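Local atomic coordinates of uncharacterized protein (Aeromonas hydrophila J-1, PDB entry 6R1J), a protein that is probably one component of a tripartite alpha-pore-forming toxin that acts on target membranes, here in its soluble form with an altered head. Residues A[82-85]-A[86-90]; A[90-93]-A[94-98]. The protein carries 3 engineered substitutions. One frame throughout, in Å; residues are numbered along the deposited sequence.

Contact 1: residues A[82-85]-A[86-90]; sequences KAFV and DLVQQ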
ATOM      1  N   LYS A  82     -39.999 -33.657  27.748  1.00 65.80           N
ATOM      2  CA  LYS A  82     -39.911 -34.136  26.344  1.00 57.68           C
ATOM      3  C   LYS A  82     -40.762 -33.238  25.447  1.00 49.26           C
ATOM      4  O   LYS A  82     -40.213 -32.781  24.444  1.00 60.86           O
ATOM      5  CB  LYS A  82     -40.230 -35.634  26.239  1.00 77.12           C
ATOM      6  CG  LYS A  82     -39.265 -36.555  26.988  1.00 83.34           C
ATOM      7  CD  LYS A  82     -37.777 -36.277  26.751  1.00 95.98           C
ATOM      8  CE  LYS A  82     -36.857 -37.033  27.693  1.00 99.00           C
ATOM      9  NZ  LYS A  82     -36.759 -38.471  27.348  1.00 99.45           N
ATOM     10  N   ALA A  83     -42.025 -32.963  25.777  1.00 48.04           N
ATOM     11  CA  ALA A  83     -42.895 -32.052  24.991  1.00 53.36           C
ATOM     12  C   ALA A  83     -42.213 -30.686  24.761  1.00 55.06           C
ATOM     13  O   ALA A  83     -42.397 -30.104  23.667  1.00 49.94           O
ATOM     14  CB  ALA A  83     -44.205 -31.854  25.685  1.00 55.26           C
ATOM     15  N   PHE A  84     -41.534 -30.154  25.786  1.00 52.34           N
ATOM     16  CA  PHE A  84     -40.826 -28.836  25.760  1.00 47.05           C
ATOM     17  C   PHE A  84     -39.620 -28.954  24.810  1.00 46.84           C
ATOM     18  O   PHE A  84     -39.534 -28.144  23.855  1.00 47.97           O
ATOM     19  CB  PHE A  84     -40.367 -28.414  27.169  1.00 46.42           C
ATOM     20  CG  PHE A  84     -39.631 -27.093  27.204  1.00 42.23           C
ATOM     21  CD1 PHE A  84     -40.308 -25.912  26.959  1.00 45.51           C
ATOM     22  CD2 PHE A  84     -38.263 -27.046  27.412  1.00 42.78           C
ATOM     23  CE1 PHE A  84     -39.632 -24.703  26.951  1.00 47.07           C
ATOM     24  CE2 PHE A  84     -37.582 -25.836  27.395  1.00 44.74           C
ATOM     25  CZ  PHE A  84     -38.277 -24.669  27.181  1.00 43.04           C
ATOM     26  N   VAL A  85     -38.751 -29.946  25.069  1.00 42.18           N
ATOM     27  CA  VAL A  85     -37.552 -30.258  24.247  1.00 56.38           C
ATOM     28  C   VAL A  85     -38.010 -30.376  22.793  1.00 56.19           C
ATOM     29  O   VAL A  85     -37.382 -29.708  21.920  1.00 50.93           O
ATOM     30  CB  VAL A  85     -36.810 -31.507  24.751  1.00 57.55           C
ATOM     31  CG1 VAL A  85     -35.750 -31.964  23.772  1.00 59.73           C
ATOM     32  CG2 VAL A  85     -36.196 -31.274  26.129  1.00 62.46           C
ATOM     33  N   ASP A  86     -39.105 -31.106  22.550  1.00 52.80           N
ATOM     34  CA  ASP A  86     -39.659 -31.285  21.185  1.00 52.87           C
ATOM     35  C   ASP A  86     -40.038 -29.922  20.625  1.00 52.58           C
ATOM     36  O   ASP A  86     -39.709 -29.658  19.467  1.00 53.16           O
ATOM     37  CB  ASP A  86     -40.921 -32.151  21.126  1.00 59.28           C
ATOM     38  CG  ASP A  86     -40.709 -33.648  21.267  1.00 62.12           C
ATOM     39  OD1 ASP A  86     -39.537 -34.073  21.291  1.00 58.85           O
ATOM     40  OD2 ASP A  86     -41.743 -34.382  21.340  1.00 69.67           O
ATOM     41  N   LEU A  87     -40.783 -29.120  21.378  1.00 46.15           N
ATOM     42  CA  LEU A  87     -41.229 -27.794  20.893  1.00 48.33           C
ATOM     43  C   LEU A  87     -40.000 -26.903  20.547  1.00 46.48           C
ATOM     44  O   LEU A  87     -40.009 -26.231  19.483  1.00 44.08           O
ATOM     45  CB  LEU A  87     -42.090 -27.159  21.977  1.00 51.86           C
ATOM     46  CG  LEU A  87     -42.533 -25.734  21.670  1.00 51.90           C
ATOM     47  CD1 LEU A  87     -43.562 -25.740  20.548  1.00 58.59           C
ATOM     48  CD2 LEU A  87     -43.057 -25.046  22.922  1.00 61.54           C
ATOM     49  N   VAL A  88     -38.985 -26.881  21.408  1.00 42.27           N
ATOM     50  CA  VAL A  88     -37.766 -26.030  21.213  1.00 45.60           C
ATOM     51  C   VAL A  88     -37.004 -26.564  19.979  1.00 44.45           C
ATOM     52  O   VAL A  88     -36.665 -25.738  19.119  1.00 45.34           O
ATOM     53  CB  VAL A  88     -36.871 -25.991  22.468  1.00 41.65           C
ATOM     54  CG1 VAL A  88     -35.539 -25.292  22.198  1.00 43.18           C
ATOM     55  CG2 VAL A  88     -37.571 -25.330  23.656  1.00 46.88           C
ATOM     56  N   GLN A  89     -36.796 -27.889  19.871  1.00 43.66           N
ATOM     57  CA  GLN A  89     -36.096 -28.510  18.695  1.00 46.40           C
ATOM     58  C   GLN A  89     -36.808 -28.097  17.397  1.00 47.40           C
ATOM     59  O   GLN A  89     -36.106 -27.764  16.416  1.00 42.65           O
ATOM     60  CB  GLN A  89     -35.971 -30.024  18.847  1.00 46.95           C
ATOM     61  CG  GLN A  89     -34.848 -30.430  19.791  1.00 49.76           C
ATOM     62  CD  GLN A  89     -34.731 -31.925  19.990  1.00 56.27           C
ATOM     63  OE1 GLN A  89     -35.605 -32.704  19.595  1.00 69.25           O
ATOM     64  NE2 GLN A  89     -33.660 -32.343  20.653  1.00 50.51           N
ATOM     65  N   GLN A  90     -38.145 -28.027  17.405  1.00 49.96           N
ATOM     66  CA  GLN A  90     -38.983 -27.645  16.235  1.00 50.78           C
ATOM     67  C   GLN A  90     -38.822 -26.164  15.922  1.00 50.31           C
ATOM     68  O   GLN A  90     -38.978 -25.755  14.743  1.00 44.12           O
ATOM     69  CB  GLN A  90     -40.454 -27.935  16.522  1.00 54.77           C
ATOM     70  CG  GLN A  90     -40.757 -29.424  16.621  1.00 65.85           C
ATOM     71  CD  GLN A  90     -42.171 -29.695  17.085  1.00 72.69           C
ATOM     72  OE1 GLN A  90     -43.009 -28.791  17.148  1.00 73.30           O
ATOM     73  NE2 GLN A  90     -42.437 -30.950  17.420  1.00 72.93           N
TER

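Contact 2: residues A[90-93]-A[94-98]; sequences QEIA and PIQTL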
ATOM      1  N   GLN A  90     -38.145 -28.027  17.405  1.00 49.96           N
ATOM      2  CA  GLN A  90     -38.983 -27.645  16.235  1.00 50.78           C
ATOM      3  C   GLN A  90     -38.822 -26.164  15.922  1.00 50.31           C
ATOM      4  O   GLN A  90     -38.978 -25.755  14.743  1.00 44.12           O
ATOM      5  CB  GLN A  90     -40.454 -27.935  16.522  1.00 54.77           C
ATOM      6  CG  GLN A  90     -40.757 -29.424  16.621  1.00 65.85           C
ATOM      7  CD  GLN A  90     -42.171 -29.695  17.085  1.00 72.69           C
ATOM      8  OE1 GLN A  90     -43.009 -28.791  17.148  1.00 73.30           O
ATOM      9  NE2 GLN A  90     -42.437 -30.950  17.420  1.00 72.93           N
ATOM     10  N   GLU A  91     -38.567 -25.360  16.949  1.00 46.98           N
ATOM     11  CA  GLU A  91     -38.430 -23.905  16.769  1.00 46.79           C
ATOM     12  C   GLU A  91     -36.988 -23.557  16.386  1.00 39.13           C
ATOM     13  O   GLU A  91     -36.808 -22.507  15.771  1.00 42.18           O
ATOM     14  CB  GLU A  91     -38.987 -23.179  17.993  1.00 52.08           C
ATOM     15  CG  GLU A  91     -40.497 -23.144  17.981  1.00 54.46           C
ATOM     16  CD  GLU A  91     -41.124 -22.564  19.237  1.00 59.60           C
ATOM     17  OE1 GLU A  91     -40.377 -22.059  20.105  1.00 57.85           O
ATOM     18  OE2 GLU A  91     -42.365 -22.638  19.349  1.00 51.45           O
ATOM     19  N   ILE A  92     -35.994 -24.337  16.794  1.00 40.76           N
ATOM     20  CA  ILE A  92     -34.579 -24.090  16.392  1.00 43.26           C
ATOM     21  C   ILE A  92     -34.426 -24.387  14.885  1.00 43.07           C
ATOM     22  O   ILE A  92     -33.833 -23.580  14.190  1.00 41.73           O
ATOM     23  CB  ILE A  92     -33.654 -24.966  17.255  1.00 42.19           C
ATOM     24  CG1 ILE A  92     -33.490 -24.371  18.656  1.00 36.11           C
ATOM     25  CG2 ILE A  92     -32.292 -25.212  16.612  1.00 49.04           C
ATOM     26  CD1 ILE A  92     -32.949 -25.348  19.643  1.00 35.12           C
ATOM     27  N   ALA A  93     -34.998 -25.497  14.402  1.00 49.57           N
ATOM     28  CA  ALA A  93     -34.809 -26.032  13.025  1.00 45.46           C
ATOM     29  C   ALA A  93     -34.849 -24.916  11.996  1.00 41.52           C
ATOM     30  O   ALA A  93     -33.883 -24.768  11.267  1.00 47.32           O
ATOM     31  CB  ALA A  93     -35.815 -27.106  12.680  1.00 48.69           C
ATOM     32  N   PRO A  94     -35.943 -24.135  11.864  1.00 45.94           N
ATOM     33  CA  PRO A  94     -36.001 -23.065  10.869  1.00 44.26           C
ATOM     34  C   PRO A  94     -34.978 -21.929  11.049  1.00 47.89           C
ATOM     35  O   PRO A  94     -34.614 -21.321  10.067  1.00 41.89           O
ATOM     36  CB  PRO A  94     -37.406 -22.471  11.020  1.00 49.58           C
ATOM     37  CG  PRO A  94     -37.864 -22.917  12.407  1.00 48.76           C
ATOM     38  CD  PRO A  94     -37.187 -24.247  12.640  1.00 51.27           C
ATOM     39  N   ILE A  95     -34.523 -21.647  12.279  1.00 49.00           N
ATOM     40  CA  ILE A  95     -33.577 -20.514  12.503  1.00 44.68           C
ATOM     41  C   ILE A  95     -32.194 -21.023  12.130  1.00 39.24           C
ATOM     42  O   ILE A  95     -31.453 -20.239  11.530  1.00 43.22           O
ATOM     43  CB  ILE A  95     -33.632 -19.932  13.942  1.00 47.63           C
ATOM     44  CG1 ILE A  95     -35.055 -19.514  14.337  1.00 54.78           C
ATOM     45  CG2 ILE A  95     -32.697 -18.740  14.073  1.00 50.53           C
ATOM     46  CD1 ILE A  95     -35.597 -18.338  13.558  1.00 54.73           C
ATOM     47  N   GLN A  96     -31.889 -22.264  12.522  1.00 38.04           N
ATOM     48  CA  GLN A  96     -30.590 -22.898  12.226  1.00 41.41           C
ATOM     49  C   GLN A  96     -30.463 -22.993  10.696  1.00 46.56           C
ATOM     50  O   GLN A  96     -29.345 -22.733  10.191  1.00 40.30           O
ATOM     51  CB  GLN A  96     -30.471 -24.257  12.888  1.00 38.38           C
ATOM     52  CG  GLN A  96     -29.059 -24.810  12.868  1.00 41.74           C
ATOM     53  CD  GLN A  96     -28.856 -25.931  13.851  1.00 43.41           C
ATOM     54  OE1 GLN A  96     -29.809 -26.503  14.359  1.00 48.53           O
ATOM     55  NE2 GLN A  96     -27.604 -26.243  14.145  1.00 43.57           N
ATOM     56  N   THR A  97     -31.579 -23.239  10.004  1.00 40.48           N
ATOM     57  CA  THR A  97     -31.615 -23.426   8.529  1.00 44.54           C
ATOM     58  C   THR A  97     -31.379 -22.085   7.843  1.00 45.32           C
ATOM     59  O   THR A  97     -30.460 -22.033   6.989  1.00 43.37           O
ATOM     60  CB  THR A  97     -32.885 -24.172   8.082  1.00 41.59           C
ATOM     61  OG1 THR A  97     -32.700 -25.491   8.604  1.00 40.87           O
ATOM     62  CG2 THR A  97     -33.059 -24.239   6.584  1.00 43.83           C
ATOM     63  N   LEU A  98     -32.120 -21.039   8.235  1.00 43.15           N
ATOM     64  CA  LEU A  98     -32.022 -19.687   7.639  1.00 42.61           C
ATOM     65  C   LEU A  98     -30.601 -19.135   7.847  1.00 42.56           C
ATOM     66  O   LEU A  98     -30.045 -18.452   6.939  1.00 38.14           O
ATOM     67  CB  LEU A  98     -33.070 -18.782   8.285  1.00 45.40           C
ATOM     68  CG  LEU A  98     -33.189 -17.386   7.665  1.00 48.42           C
ATOM     69  CD1 LEU A  98     -33.690 -17.445   6.228  1.00 49.53           C
ATOM     70  CD2 LEU A  98     -34.092 -16.487   8.489  1.00 50.64           C
TER
HETATM   71  O   HOH W   1     -32.431 -27.068  10.823  1.00 55.80           O

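Contact 1: residues A[82-85]-A[86-90]
The ring of F84 carries one methyl of V88 over a face: V88 CG2 lies 3.8 Å from the ring centroid and 18° off the ring normal, a CH-pi contact. The methyl is displaced toward the rim, nearest at F84 CZ (3.7 Å). F251 meets the same ring with its plane at about 80°, and Q65, L66 and Q69 of helix 28-70 also touch it. Two torsions build the contact: F84 CG stands anti to its own backbone N (chi1 179°), while V88 CG2 lies beside the N of V88, which brings this methyl back over the preceding turn. On the adjoining side of the helix, V85 and Q89 run side by side, pointing the same way. The extended chain of Q89 beyond CG carries its flat amide along V85, so that NE2 comes 3.8 Å from V85 CG1.

Beneath the side chains, four i to i+4 bonds mark a regular alpha-helix. D86 N reaches K82 O at 2.8 Å, and Q89 N reaches V85 O at 2.8 Å. L87 N approaches A83 O from above the carbonyl plane. K82 NZ hydrogen-bonds to A236 O, tying this turn to helix 163-236, whose I232 and V235 touch V88 and V85. The segment is thus amphipathic: its apolar side meets helices 28-70 and 163-236 and, through F251, helix 244-264, while the N-H groups of 86-89 pair with the C=O groups of 82-85.

Contact 2: residues A[90-93]-A[94-98]
I92 O accepts two backbone donors from the following turn, Q96 N at 2.9 Å and I95 N at 2.8 Å. The first bond is nearly straight (172°), whereas the second, an i to i+3 bond, is bent to 131° and comes from above the carbonyl plane. The sharing accompanies a kink at P94, whose nitrogen has no hydrogen to give: Q90 O faces P94 CD at 3.1 Å instead of an N-H. The i to i+4 pattern resumes with Q96 N and continues with T97 N on A93 O at 3.0 Å.

Among the side chains, P94 CG rests 3.5 Å from E91 O. The I92 and Q96 side chains run at a slant to each other, I92 CG2 meeting Q96 OE1 at 3.6 Å. A water donates to A93 O at 2.8 Å and also bonds T97 OG1, whose hydroxyl lies beside its own backbone N (chi1 -68°). I92 and I95 pack on F58 and V55 of helix 28-70 and on I225 of helix 163-236, and E91 forms a salt bridge with R61. The chemistry implies a proline kink in a continuous helix, its A93 carbonyl hydrated and its isoleucines held in the bundle.

Contacts 1 and 2 follow one another on helix 78-157, sharing Q90, with centres 12 Å apart. Contact 1 comes first, near the start of the helix and 39 Å from the centre of the chain; contact 2 lies further in, at 28 Å, on the same side of that centre. Both turn apolar side chains toward helices 28-70 and 163-236, so one helix is packed against the same two partners along consecutive turns. Regular bonding in 82-90 gives way to the proline kink in 90-98, which changes the helix path without ending it. This elongated, almost wholly helical bundle is consistent with the alpha-pore-forming toxin class.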